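Side-chain contacts in malonyl CoA-acyl carrier protein transacylase (Mycobacterium tuberculosis, PDB 2QC3), which transfers the malonyl group of malonyl-CoA to holo-acyl carrier protein, a step of fatty acid biosynthesis: residues T255-L258 against R259-T262; A272-L275 against S276-K280; H195-F198 against M199-A202; V242-L245 against T246-V249; D29-A32 against A33-K36. All blocks are in the same frame, centred on the assembly; numbering follows the deposited sequence.

Interaction 1 of 5, residues T255-L258 against R259-T262; sequences TATL and REHT
The imidazole of His261 meets the carbonyl oxygen of Thr257 at its edge. The oxygen sits near the ring plane, 28° out of it. His261 ND1 donates to Thr257 O at 2.9 Å, and the N-H...O angle of 138° shows a bent bond. The ring reaches the oxygen because CG lies anti to the carbonyl carbon of His261 (chi1 -66°). Thr257 and His261 then run side by side and point the same way, and the methyl Thr257 CG2 comes within 3.8 Å of His261 CE1. The backbone N of His261 also bonds Thr257 O, so His261 meets this oxygen with both ring and main chain, the second bond being weak. The carboxylate of Glu260 is tied to Thr257 through a water. The water donates to Thr257 OG1 at 2.6 Å and to Glu260 OE2 at 2.9 Å. Thr257 OG1 is also hydrogen-bonded to Gly228 O. The guanidinium of Arg259 comes back along the helix past Ala256 CA, meeting it obliquely, and NH2 forms a salt bridge with Glu282. Regular helical bonds carry the backbone: Arg259 N to Thr255 O at 3.0 Å and Glu260 N to Ala256 O at 3.2 Å. This is the C-terminal end of helix 251-260. His261 is the first residue to leave helical geometry, and its side chain bonds a carbonyl of the last turn, just before strand 263-268.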
loop_
_atom_site.group_PDB
_atom_site.type_symbol
_atom_site.label_atom_id
_atom_site.label_comp_id
_atom_site.label_asym_id
_atom_site.label_seq_id
_atom_site.Cartn_x
_atom_site.Cartn_y
_atom_site.Cartn_z
ATOM N N THR A 255 10.401 5.719 -5.695
ATOM C CA THR A 255 11.674 5.777 -5.002
ATOM C C THR A 255 12.660 6.642 -5.780
ATOM O O THR A 255 13.503 7.310 -5.189
ATOM C CB THR A 255 12.263 4.384 -4.803
ATOM O OG1 THR A 255 11.289 3.536 -4.181
ATOM C CG2 THR A 255 13.483 4.466 -3.915
ATOM N N ALA A 256 12.551 6.620 -7.107
ATOM C CA ALA A 256 13.422 7.431 -7.957
ATOM C C ALA A 256 13.148 8.897 -7.639
ATOM O O ALA A 256 14.059 9.723 -7.621
ATOM C CB ALA A 256 13.137 7.148 -9.436
ATOM N N THR A 257 11.887 9.215 -7.376
ATOM C CA THR A 257 11.512 10.581 -7.042
ATOM C C THR A 257 12.031 10.964 -5.657
ATOM O O THR A 257 12.397 12.115 -5.418
ATOM C CB THR A 257 9.981 10.764 -7.086
ATOM O OG1 THR A 257 9.517 10.543 -8.427
ATOM C CG2 THR A 257 9.598 12.176 -6.641
ATOM N N LEU A 258 12.057 10.001 -4.742
ATOM C CA LEU A 258 12.558 10.260 -3.396
ATOM C C LEU A 258 14.031 10.644 -3.494
ATOM O O LEU A 258 14.501 11.543 -2.796
ATOM C CB LEU A 258 12.406 9.015 -2.519
ATOM C CG LEU A 258 10.967 8.564 -2.254
ATOM C CD1 LEU A 258 10.968 7.258 -1.461
ATOM C CD2 LEU A 258 10.227 9.661 -1.490
ATOM N N ARG A 259 14.745 9.958 -4.379
ATOM C CA ARG A 259 16.163 10.210 -4.600
ATOM C C ARG A 259 16.350 11.660 -5.055
ATOM O O ARG A 259 17.273 12.352 -4.611
ATOM C CB ARG A 259 16.699 9.248 -5.664
ATOM C CG ARG A 259 18.198 9.008 -5.602
ATOM C CD ARG A 259 18.652 8.054 -6.697
ATOM N NE ARG A 259 17.749 6.913 -6.844
ATOM C CZ ARG A 259 17.964 5.887 -7.664
ATOM N NH1 ARG A 259 19.059 5.850 -8.414
ATOM N NH2 ARG A 259 17.076 4.906 -7.751
ATOM N N GLU A 260 15.464 12.115 -5.937
ATOM C CA GLU A 260 15.519 13.482 -6.445
ATOM C C GLU A 260 15.504 14.500 -5.310
ATOM O O GLU A 260 16.176 15.527 -5.377
ATOM C CB GLU A 260 14.340 13.750 -7.380
ATOM C CG GLU A 260 14.534 13.236 -8.793
ATOM C CD GLU A 260 13.323 13.503 -9.665
ATOM O OE1 GLU A 260 12.779 14.625 -9.592
ATOM O OE2 GLU A 260 12.919 12.598 -10.426
ATOM N N HIS A 261 14.725 14.213 -4.273
ATOM C CA HIS A 261 14.634 15.096 -3.119
ATOM C C HIS A 261 15.788 14.807 -2.170
ATOM O O HIS A 261 16.577 13.888 -2.398
ATOM C CB HIS A 261 13.307 14.879 -2.394
ATOM C CG HIS A 261 12.109 15.278 -3.194
ATOM N ND1 HIS A 261 11.860 14.788 -4.458
ATOM C CD2 HIS A 261 11.092 16.130 -2.916
ATOM C CE1 HIS A 261 10.745 15.320 -4.925
ATOM N NE2 HIS A 261 10.260 16.138 -4.008
ATOM N N THR A 262 15.888 15.591 -1.105
ATOM C CA THR A 262 16.954 15.398 -0.133
ATOM C C THR A 262 16.444 14.561 1.030
ATOM O O THR A 262 16.455 15.001 2.182
ATOM C CB THR A 262 17.478 16.749 0.400
ATOM O OG1 THR A 262 17.819 17.593 -0.707
ATOM C CG2 THR A 262 18.719 16.542 1.263
HETATM O O HOH W 1 10.070 12.219 -10.339
#

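Interaction 2 of 5, residues A272-L275 against S276-K280; sequences AGTL and SGIAK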
loop_
_atom_site.group_PDB
_atom_site.type_symbol
_atom_site.label_atom_id
_atom_site.label_comp_id
_atom_site.label_asym_id
_atom_site.label_seq_id
_atom_site.Cartn_x
_atom_site.Cartn_y
_atom_site.Cartn_z
ATOM N N ALA A 272 4.926 -2.884 9.027
ATOM C CA ALA A 272 6.183 -2.792 8.293
ATOM C C ALA A 272 6.361 -3.965 7.338
ATOM O O ALA A 272 6.152 -5.122 7.708
ATOM C CB ALA A 272 7.349 -2.737 9.269
ATOM N N GLY A 273 6.748 -3.656 6.106
ATOM C CA GLY A 273 6.949 -4.691 5.112
ATOM C C GLY A 273 8.347 -4.695 4.526
ATOM O O GLY A 273 9.321 -4.965 5.222
ATOM N N THR A 274 8.445 -4.380 3.240
ATOM C CA THR A 274 9.727 -4.367 2.552
ATOM C C THR A 274 10.034 -3.023 1.894
ATOM O O THR A 274 11.054 -2.878 1.227
ATOM C CB THR A 274 9.764 -5.455 1.456
ATOM O OG1 THR A 274 8.778 -5.156 0.457
ATOM C CG2 THR A 274 9.461 -6.834 2.053
ATOM N N LEU A 275 9.165 -2.037 2.079
ATOM C CA LEU A 275 9.388 -0.732 1.455
ATOM C C LEU A 275 10.700 -0.090 1.898
ATOM O O LEU A 275 11.413 0.503 1.090
ATOM C CB LEU A 275 8.217 0.214 1.752
ATOM C CG LEU A 275 6.842 -0.319 1.341
ATOM C CD1 LEU A 275 5.789 0.782 1.510
ATOM C CD2 LEU A 275 6.896 -0.804 -0.105
ATOM N N SER A 276 11.006 -0.206 3.184
ATOM C CA SER A 276 12.235 0.353 3.721
ATOM C C SER A 276 13.444 -0.198 2.963
ATOM O O SER A 276 14.302 0.561 2.507
ATOM C CB SER A 276 12.358 0.015 5.210
ATOM O OG SER A 276 11.426 0.743 5.980
ATOM N N GLY A 277 13.498 -1.521 2.834
ATOM C CA GLY A 277 14.596 -2.166 2.135
ATOM C C GLY A 277 14.672 -1.760 0.674
ATOM O O GLY A 277 15.758 -1.525 0.142
ATOM N N ILE A 278 13.522 -1.691 0.011
ATOM C CA ILE A 278 13.503 -1.289 -1.388
ATOM C C ILE A 278 13.998 0.151 -1.495
ATOM O O ILE A 278 14.840 0.453 -2.331
ATOM C CB ILE A 278 12.077 -1.391 -1.999
ATOM C CG1 ILE A 278 11.755 -2.840 -2.363
ATOM C CG2 ILE A 278 11.997 -0.564 -3.270
ATOM C CD1 ILE A 278 12.046 -3.841 -1.275
ATOM N N ALA A 279 13.485 1.024 -0.629
ATOM C CA ALA A 279 13.868 2.434 -0.628
ATOM C C ALA A 279 15.354 2.648 -0.332
ATOM O O ALA A 279 15.956 3.604 -0.828
ATOM C CB ALA A 279 13.026 3.201 0.379
ATOM N N LYS A 280 15.935 1.762 0.474
ATOM C CA LYS A 280 17.353 1.844 0.830
ATOM C C LYS A 280 18.242 1.728 -0.396
ATOM O O LYS A 280 19.218 2.460 -0.539
ATOM C CB LYS A 280 17.752 0.704 1.774
ATOM C CG LYS A 280 17.437 0.886 3.237
ATOM C CD LYS A 280 17.798 -0.390 3.973
ATOM C CE LYS A 280 17.622 -0.261 5.469
ATOM N NZ LYS A 280 18.600 0.653 6.086
HETATM O O HOH W 2 12.341 -3.562 4.290
#
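The backbone carbonyls of Thr274 and Leu275 meet the backbone N atoms of Ile278 and Ala279 at the N-terminal start of helix 275-282. Thr274 holds the N-cap position, its backbone still outside the helical region, and Leu275 already has helical values. Two i to i+4 bonds open the helix. Ala279 N donates to Leu275 O at 2.7 Å, with an N-H...O angle of 165° and a C=O...N angle of 160°, so the bond is short and nearly straight. Ile278 N donates to Thr274 O, although the position of that oxygen is less certain. The side chain of Thr274 makes no capping bond. Its OG1 stands between the backbone N and the carbonyl carbon (chi1 64°). The close approach of Ile278 to Thr274 is doubtful in the model. A water accepts from Gly277 N at 2.8 Å and gives a weak bond to Gly273 O. Glu268 fastens the same turn through its carboxylate, which bonds Ser276 OG and Gly273 N. The Leu275 side chain packs on Leu6 of strand 2-7 and on Trp251 of helix 251-260. Ile278 also lies on Trp251, and Ala279 also lies on Leu6. The helix start is thus seated against the parallel sheet, with the Leu275 side chain about 8 Å from that of Ser92, the active-site serine by similarity. Within the turn, the methyl Ala279 CB rests 3.2 Å from Leu275 O, the oxygen that its own backbone N grips.

Interaction 3 of 5, residues H195-F198 against M199-A202; sequences HTEF and MAPA. With ACY (acetic acid), chain B.
An ST turn directly follows His195, an active-site residue by similarity, and leads into a short 3-10 turn. Phe198 N donates to Thr196 OG1 at 3.2 Å, and that hydroxyl is also bonded to Ala193 O. Thr196 OG1 lies in the plane of the Phe198 ring, at its edge. The next two bonds are of the i to i+3 kind. Met199 N reaches Thr196 O at 3.0 Å. Ala200 N reaches Glu197 O at 2.8 Å. Both donors stand above the carbonyl plane, 46° and 58° out of it, so neither bond lies on a lone pair. The Met199 chain bends at chi2 (-59°) and again at chi3, which brings CE back to 3.4 Å from Phe198 O. Pro201 CD meets the same oxygen at 3.4 Å. At the other end, His195 ND1 is hydrogen-bonded to Gln244 O. His195 NE2 gives a weak bond of 3.1 Å to O of an acetic acid molecule, probably from the crystallisation liquor. Arg117 NH1 and Val93 N also bind this acetic acid. The segment leads into helix 203-211. Met199 and Pro201 pack on helix 107-125, while His195 and Thr196 lie against strand 153-159.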
loop_
_atom_site.group_PDB
_atom_site.type_symbol
_atom_site.label_atom_id
_atom_site.label_comp_id
_atom_site.label_asym_id
_atom_site.label_seq_id
_atom_site.Cartn_x
_atom_site.Cartn_y
_atom_site.Cartn_z
ATOM N N HIS A 195 -4.403 -4.347 -9.504
ATOM C CA HIS A 195 -3.776 -3.349 -10.367
ATOM C C HIS A 195 -3.728 -3.717 -11.847
ATOM O O HIS A 195 -2.725 -3.501 -12.525
ATOM C CB HIS A 195 -2.376 -3.012 -9.831
ATOM C CG HIS A 195 -2.414 -2.331 -8.500
ATOM N ND1 HIS A 195 -2.855 -1.034 -8.346
ATOM C CD2 HIS A 195 -2.204 -2.806 -7.250
ATOM C CE1 HIS A 195 -2.923 -0.743 -7.059
ATOM N NE2 HIS A 195 -2.534 -1.802 -6.373
ATOM N N THR A 196 -4.825 -4.270 -12.348
ATOM C CA THR A 196 -4.924 -4.622 -13.761
ATOM C C THR A 196 -6.365 -4.369 -14.169
ATOM O O THR A 196 -7.208 -4.081 -13.319
ATOM C CB THR A 196 -4.600 -6.107 -14.037
ATOM O OG1 THR A 196 -5.642 -6.929 -13.501
ATOM C CG2 THR A 196 -3.247 -6.499 -13.417
ATOM N N GLU A 197 -6.648 -4.473 -15.465
ATOM C CA GLU A 197 -8.001 -4.258 -15.955
ATOM C C GLU A 197 -9.000 -5.236 -15.333
ATOM O O GLU A 197 -10.201 -4.963 -15.298
ATOM C CB GLU A 197 -8.030 -4.372 -17.483
ATOM C CG GLU A 197 -7.398 -3.184 -18.191
ATOM C CD GLU A 197 -8.226 -1.908 -18.070
ATOM O OE1 GLU A 197 -8.700 -1.592 -16.953
ATOM O OE2 GLU A 197 -8.391 -1.210 -19.096
ATOM N N PHE A 198 -8.510 -6.366 -14.827
ATOM C CA PHE A 198 -9.398 -7.352 -14.218
ATOM C C PHE A 198 -10.092 -6.821 -12.964
ATOM O O PHE A 198 -11.075 -7.398 -12.497
ATOM C CB PHE A 198 -8.639 -8.655 -13.923
ATOM C CG PHE A 198 -8.205 -9.388 -15.170
ATOM C CD1 PHE A 198 -6.886 -9.320 -15.618
ATOM C CD2 PHE A 198 -9.137 -10.080 -15.936
ATOM C CE1 PHE A 198 -6.503 -9.926 -16.820
ATOM C CE2 PHE A 198 -8.772 -10.689 -17.136
ATOM C CZ PHE A 198 -7.451 -10.613 -17.583
ATOM N N MET A 199 -9.586 -5.714 -12.424
ATOM C CA MET A 199 -10.208 -5.107 -11.255
ATOM C C MET A 199 -11.255 -4.087 -11.710
ATOM O O MET A 199 -11.952 -3.513 -10.891
ATOM C CB MET A 199 -9.158 -4.406 -10.380
ATOM C CG MET A 199 -8.196 -5.352 -9.676
ATOM S SD MET A 199 -9.081 -6.496 -8.601
ATOM C CE MET A 199 -9.227 -7.922 -9.675
ATOM N N ALA A 200 -11.364 -3.882 -13.022
ATOM C CA ALA A 200 -12.304 -2.912 -13.585
ATOM C C ALA A 200 -13.700 -2.906 -12.970
ATOM O O ALA A 200 -14.266 -1.844 -12.744
ATOM C CB ALA A 200 -12.413 -3.098 -15.100
ATOM N N PRO A 201 -14.279 -4.086 -12.698
ATOM C CA PRO A 201 -15.622 -4.077 -12.110
ATOM C C PRO A 201 -15.698 -3.463 -10.712
ATOM O O PRO A 201 -16.785 -3.164 -10.214
ATOM C CB PRO A 201 -16.040 -5.551 -12.154
ATOM C CG PRO A 201 -14.741 -6.296 -12.182
ATOM C CD PRO A 201 -13.857 -5.453 -13.052
ATOM N N ALA A 202 -14.546 -3.251 -10.088
ATOM C CA ALA A 202 -14.511 -2.652 -8.755
ATOM C C ALA A 202 -14.489 -1.122 -8.821
ATOM O O ALA A 202 -14.726 -0.452 -7.817
ATOM C CB ALA A 202 -13.286 -3.155 -7.985
HETATM C C ACY B . -3.394 -3.706 -3.209
HETATM O O ACY B . -4.074 -3.108 -4.023
HETATM O OXT ACY B . -3.200 -3.201 -1.977
HETATM C CH3 ACY B . -2.757 -5.020 -3.571
#

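Interaction 4 of 5, residues V242-L245 against T246-V249; sequences VSQL and TQPV
Gln247 CG lies against the Ser243 carbonyl, 3.2 Å from Ser243 O. It is also 3.9 Å from Ser243 OG. CG lies anti to the carbonyl carbon of Gln247 (chi1 -61°), and the chain bends at chi2. The side chains of Gln244 and Gln247 cross at about a right angle, with their amide planes 88° apart. Two i to i+3 backbone bonds close the turn. Thr246 N donates to Ser243 O at 3.2 Å, and Gln247 N to Gln244 O at 3.1 Å. The second donor stands far above the carbonyl plane, 77° out of it. Ser243 O also accepts from a water at 2.7 Å, which lies 2.7 Å from Thr246 OG1 and bridges the two residues. The amide of Gln247 leans on that hydroxyl through a weak bond. Further out, the backbone oxygen of Gln244 accepts from His195 ND1, and Gln247 O takes a weak bond from the same nitrogen. These bonds probably orient the imidazole of His195, an active-site residue by similarity. Leu245 packs between helices 203-211 and 107-125, Val242 lies on helix 203-211, and Val249 bonds through its backbone to strand 153-159.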
loop_
_atom_site.group_PDB
_atom_site.type_symbol
_atom_site.label_atom_id
_atom_site.label_comp_id
_atom_site.label_asym_id
_atom_site.label_seq_id
_atom_site.Cartn_x
_atom_site.Cartn_y
_atom_site.Cartn_z
ATOM N N VAL A 242 -8.372 6.566 -7.575
ATOM C CA VAL A 242 -9.420 5.718 -8.128
ATOM C C VAL A 242 -8.879 4.954 -9.331
ATOM O O VAL A 242 -9.032 3.737 -9.439
ATOM C CB VAL A 242 -10.634 6.559 -8.561
ATOM C CG1 VAL A 242 -11.692 5.664 -9.201
ATOM C CG2 VAL A 242 -11.212 7.279 -7.355
ATOM N N SER A 243 -8.218 5.678 -10.222
ATOM C CA SER A 243 -7.650 5.083 -11.418
ATOM C C SER A 243 -6.604 4.001 -11.121
ATOM O O SER A 243 -6.506 3.016 -11.851
ATOM C CB SER A 243 -7.050 6.188 -12.292
ATOM O OG SER A 243 -6.535 5.651 -13.488
ATOM N N GLN A 244 -5.835 4.168 -10.049
ATOM C CA GLN A 244 -4.815 3.185 -9.695
ATOM C C GLN A 244 -5.389 1.798 -9.462
ATOM O O GLN A 244 -4.660 0.803 -9.469
ATOM C CB GLN A 244 -4.046 3.628 -8.441
ATOM C CG GLN A 244 -2.865 4.510 -8.752
ATOM C CD GLN A 244 -1.934 3.860 -9.748
ATOM O OE1 GLN A 244 -1.284 2.850 -9.458
ATOM N NE2 GLN A 244 -1.876 4.424 -10.933
ATOM N N LEU A 245 -6.699 1.732 -9.254
ATOM C CA LEU A 245 -7.359 0.463 -9.012
ATOM C C LEU A 245 -7.030 -0.558 -10.096
ATOM O O LEU A 245 -6.806 -1.726 -9.809
ATOM C CB LEU A 245 -8.872 0.675 -8.930
ATOM C CG LEU A 245 -9.658 -0.380 -8.151
ATOM C CD1 LEU A 245 -9.133 -0.452 -6.718
ATOM C CD2 LEU A 245 -11.140 -0.018 -8.140
ATOM N N THR A 246 -6.981 -0.109 -11.344
ATOM C CA THR A 246 -6.696 -1.001 -12.464
ATOM C C THR A 246 -5.345 -0.724 -13.113
ATOM O O THR A 246 -5.042 -1.271 -14.173
ATOM C CB THR A 246 -7.781 -0.867 -13.560
ATOM O OG1 THR A 246 -7.794 0.482 -14.049
ATOM C CG2 THR A 246 -9.157 -1.208 -13.002
ATOM N N GLN A 247 -4.532 0.113 -12.481
ATOM C CA GLN A 247 -3.231 0.471 -13.041
ATOM C C GLN A 247 -2.030 -0.058 -12.258
ATOM O O GLN A 247 -2.098 -0.240 -11.049
ATOM C CB GLN A 247 -3.118 1.997 -13.147
ATOM C CG GLN A 247 -4.170 2.628 -14.044
ATOM C CD GLN A 247 -4.076 2.126 -15.468
ATOM O OE1 GLN A 247 -3.099 2.396 -16.172
ATOM N NE2 GLN A 247 -5.091 1.381 -15.902
ATOM N N PRO A 248 -0.912 -0.305 -12.955
ATOM C CA PRO A 248 0.318 -0.809 -12.338
ATOM C C PRO A 248 0.852 0.111 -11.237
ATOM O O PRO A 248 0.690 1.332 -11.287
ATOM C CB PRO A 248 1.289 -0.885 -13.513
ATOM C CG PRO A 248 0.376 -1.170 -14.678
ATOM C CD PRO A 248 -0.774 -0.240 -14.421
ATOM N N VAL A 249 1.491 -0.491 -10.246
ATOM C CA VAL A 249 2.088 0.255 -9.151
ATOM C C VAL A 249 3.542 0.513 -9.546
ATOM O O VAL A 249 4.350 -0.417 -9.581
ATOM C CB VAL A 249 2.053 -0.568 -7.829
ATOM C CG1 VAL A 249 2.817 0.167 -6.719
ATOM C CG2 VAL A 249 0.602 -0.814 -7.407
HETATM O O HOH W 3 -8.997 2.584 -12.825
#

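Interaction 5 of 5, residues D29-A32 against A33-K36; sequences DQIA and AWSK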
loop_
_atom_site.group_PDB
_atom_site.type_symbol
_atom_site.label_atom_id
_atom_site.label_comp_id
_atom_site.label_asym_id
_atom_site.label_seq_id
_atom_site.Cartn_x
_atom_site.Cartn_y
_atom_site.Cartn_z
ATOM N N ASP A 29 -10.454 3.463 21.057
ATOM C CA ASP A 29 -11.554 4.344 20.699
ATOM C C ASP A 29 -11.569 4.674 19.209
ATOM O O ASP A 29 -12.635 4.780 18.602
ATOM C CB ASP A 29 -11.474 5.627 21.524
ATOM C CG ASP A 29 -12.635 6.553 21.268
ATOM O OD1 ASP A 29 -12.635 7.233 20.221
ATOM O OD2 ASP A 29 -13.553 6.595 22.115
ATOM N N GLN A 30 -10.387 4.842 18.623
ATOM C CA GLN A 30 -10.288 5.142 17.201
ATOM C C GLN A 30 -10.673 3.929 16.361
ATOM O O GLN A 30 -11.356 4.064 15.347
ATOM C CB GLN A 30 -8.871 5.601 16.851
ATOM C CG GLN A 30 -8.727 7.109 16.796
ATOM C CD GLN A 30 -7.293 7.569 16.954
ATOM O OE1 GLN A 30 -6.396 7.108 16.250
ATOM N NE2 GLN A 30 -7.070 8.489 17.883
ATOM N N ILE A 31 -10.239 2.748 16.789
ATOM C CA ILE A 31 -10.562 1.521 16.071
ATOM C C ILE A 31 -12.070 1.301 16.081
ATOM O O ILE A 31 -12.632 0.725 15.146
ATOM C CB ILE A 31 -9.862 0.293 16.703
ATOM C CG1 ILE A 31 -8.375 0.310 16.359
ATOM C CG2 ILE A 31 -10.486 -0.997 16.188
ATOM C CD1 ILE A 31 -8.094 0.189 14.869
ATOM N N ALA A 32 -12.723 1.762 17.145
ATOM C CA ALA A 32 -14.168 1.623 17.261
ATOM C C ALA A 32 -14.803 2.535 16.223
ATOM O O ALA A 32 -15.713 2.135 15.505
ATOM C CB ALA A 32 -14.630 2.015 18.665
ATOM N N ALA A 33 -14.301 3.761 16.147
ATOM C CA ALA A 33 -14.801 4.740 15.192
ATOM C C ALA A 33 -14.559 4.271 13.758
ATOM O O ALA A 33 -15.403 4.468 12.880
ATOM C CB ALA A 33 -14.122 6.083 15.422
ATOM N N TRP A 34 -13.405 3.650 13.527
ATOM C CA TRP A 34 -13.054 3.163 12.196
ATOM C C TRP A 34 -13.792 1.875 11.855
ATOM O O TRP A 34 -14.091 1.613 10.685
ATOM C CB TRP A 34 -11.536 2.954 12.092
ATOM C CG TRP A 34 -10.760 4.233 12.249
ATOM C CD1 TRP A 34 -11.256 5.501 12.182
ATOM C CD2 TRP A 34 -9.349 4.367 12.483
ATOM N NE1 TRP A 34 -10.248 6.417 12.357
ATOM C CE2 TRP A 34 -9.067 5.751 12.540
ATOM C CE3 TRP A 34 -8.298 3.455 12.641
ATOM C CZ2 TRP A 34 -7.776 6.248 12.758
ATOM C CZ3 TRP A 34 -7.008 3.951 12.855
ATOM C CH2 TRP A 34 -6.761 5.336 12.908
ATOM N N SER A 35 -14.082 1.071 12.874
ATOM C CA SER A 35 -14.808 -0.176 12.674
ATOM C C SER A 35 -16.215 0.158 12.202
ATOM O O SER A 35 -16.832 -0.601 11.457
ATOM C CB SER A 35 -14.892 -0.972 13.978
ATOM O OG SER A 35 -13.658 -1.588 14.282
ATOM N N LYS A 36 -16.712 1.304 12.652
ATOM C CA LYS A 36 -18.043 1.762 12.291
ATOM C C LYS A 36 -18.047 2.284 10.862
ATOM O O LYS A 36 -18.912 1.926 10.067
ATOM C CB LYS A 36 -18.489 2.869 13.246
ATOM C CG LYS A 36 -19.928 3.316 13.065
ATOM C CD LYS A 36 -20.290 4.371 14.101
ATOM C CE LYS A 36 -21.719 4.851 13.942
ATOM N NZ LYS A 36 -22.056 5.901 14.953
#
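Residues 29-36 form regular alpha-helix, with i to i+4 bonds such as Ala33 N to Asp29 O at 3.1 Å and Trp34 N to Gln30 O at 2.8 Å. They belong to helix 27-37, and the contact joins side chains and carbonyls one turn apart on this helix. The carbonyl oxygen of Gln30 sits over one face of the Trp34 indole. It lies 3.2 Å above the ring plane, displaced from the ring centre, while it also accepts the backbone N of Trp34. CG of Trp34 is anti to its carbonyl carbon (chi1 -63°), which swings the indole back along the helix under this oxygen. The Gln30 side chain runs alongside the indole and points the same way. Its OE1 is 3.8 Å from Trp34 CH2, and the amide and ring planes are 50° apart. Ile31 crosses Trp34 at about a right angle, and Ile31 CD1 touches Trp34 CE3 obliquely at 4.0 Å. Both residues are buried. Trp34 packs on Leu69 and Leu70 of helix 57-77 and on Val111 of helix 107-125. Ile31 shares Leu70 and also meets Leu42 and Ala43 of helix 42-47. The apolar side of the helix is thereby fixed to three others. The Ser35 hydroxyl also takes a bond from Leu42 N, at the start of helix 42-47. Ile31 O is gripped twice by Ser35, with OG and N each at 2.7 Å and on opposite faces of the carbonyl plane.

From the N terminus, interaction 5 comes first, on helix 27-37. It is followed by interaction 3 before helix 203-211, interaction 4 after helix 234-243, interaction 1 at the end of helix 251-260 and interaction 2 at the start of helix 275-282. Each is local, and they follow in series without nesting or crossing. Interactions 3 and 4 touch, with centres 8 Å apart, and join the His195 loop to the turn before strand 249-250. Interactions 1 and 2 also touch: Thr255 CG2 lies 3.9 Å from Ala279 CA, joining two helices beside the parallel sheet. Interaction 5 stands apart on the helical side of the chain, its centre about 28 Å or more from the others.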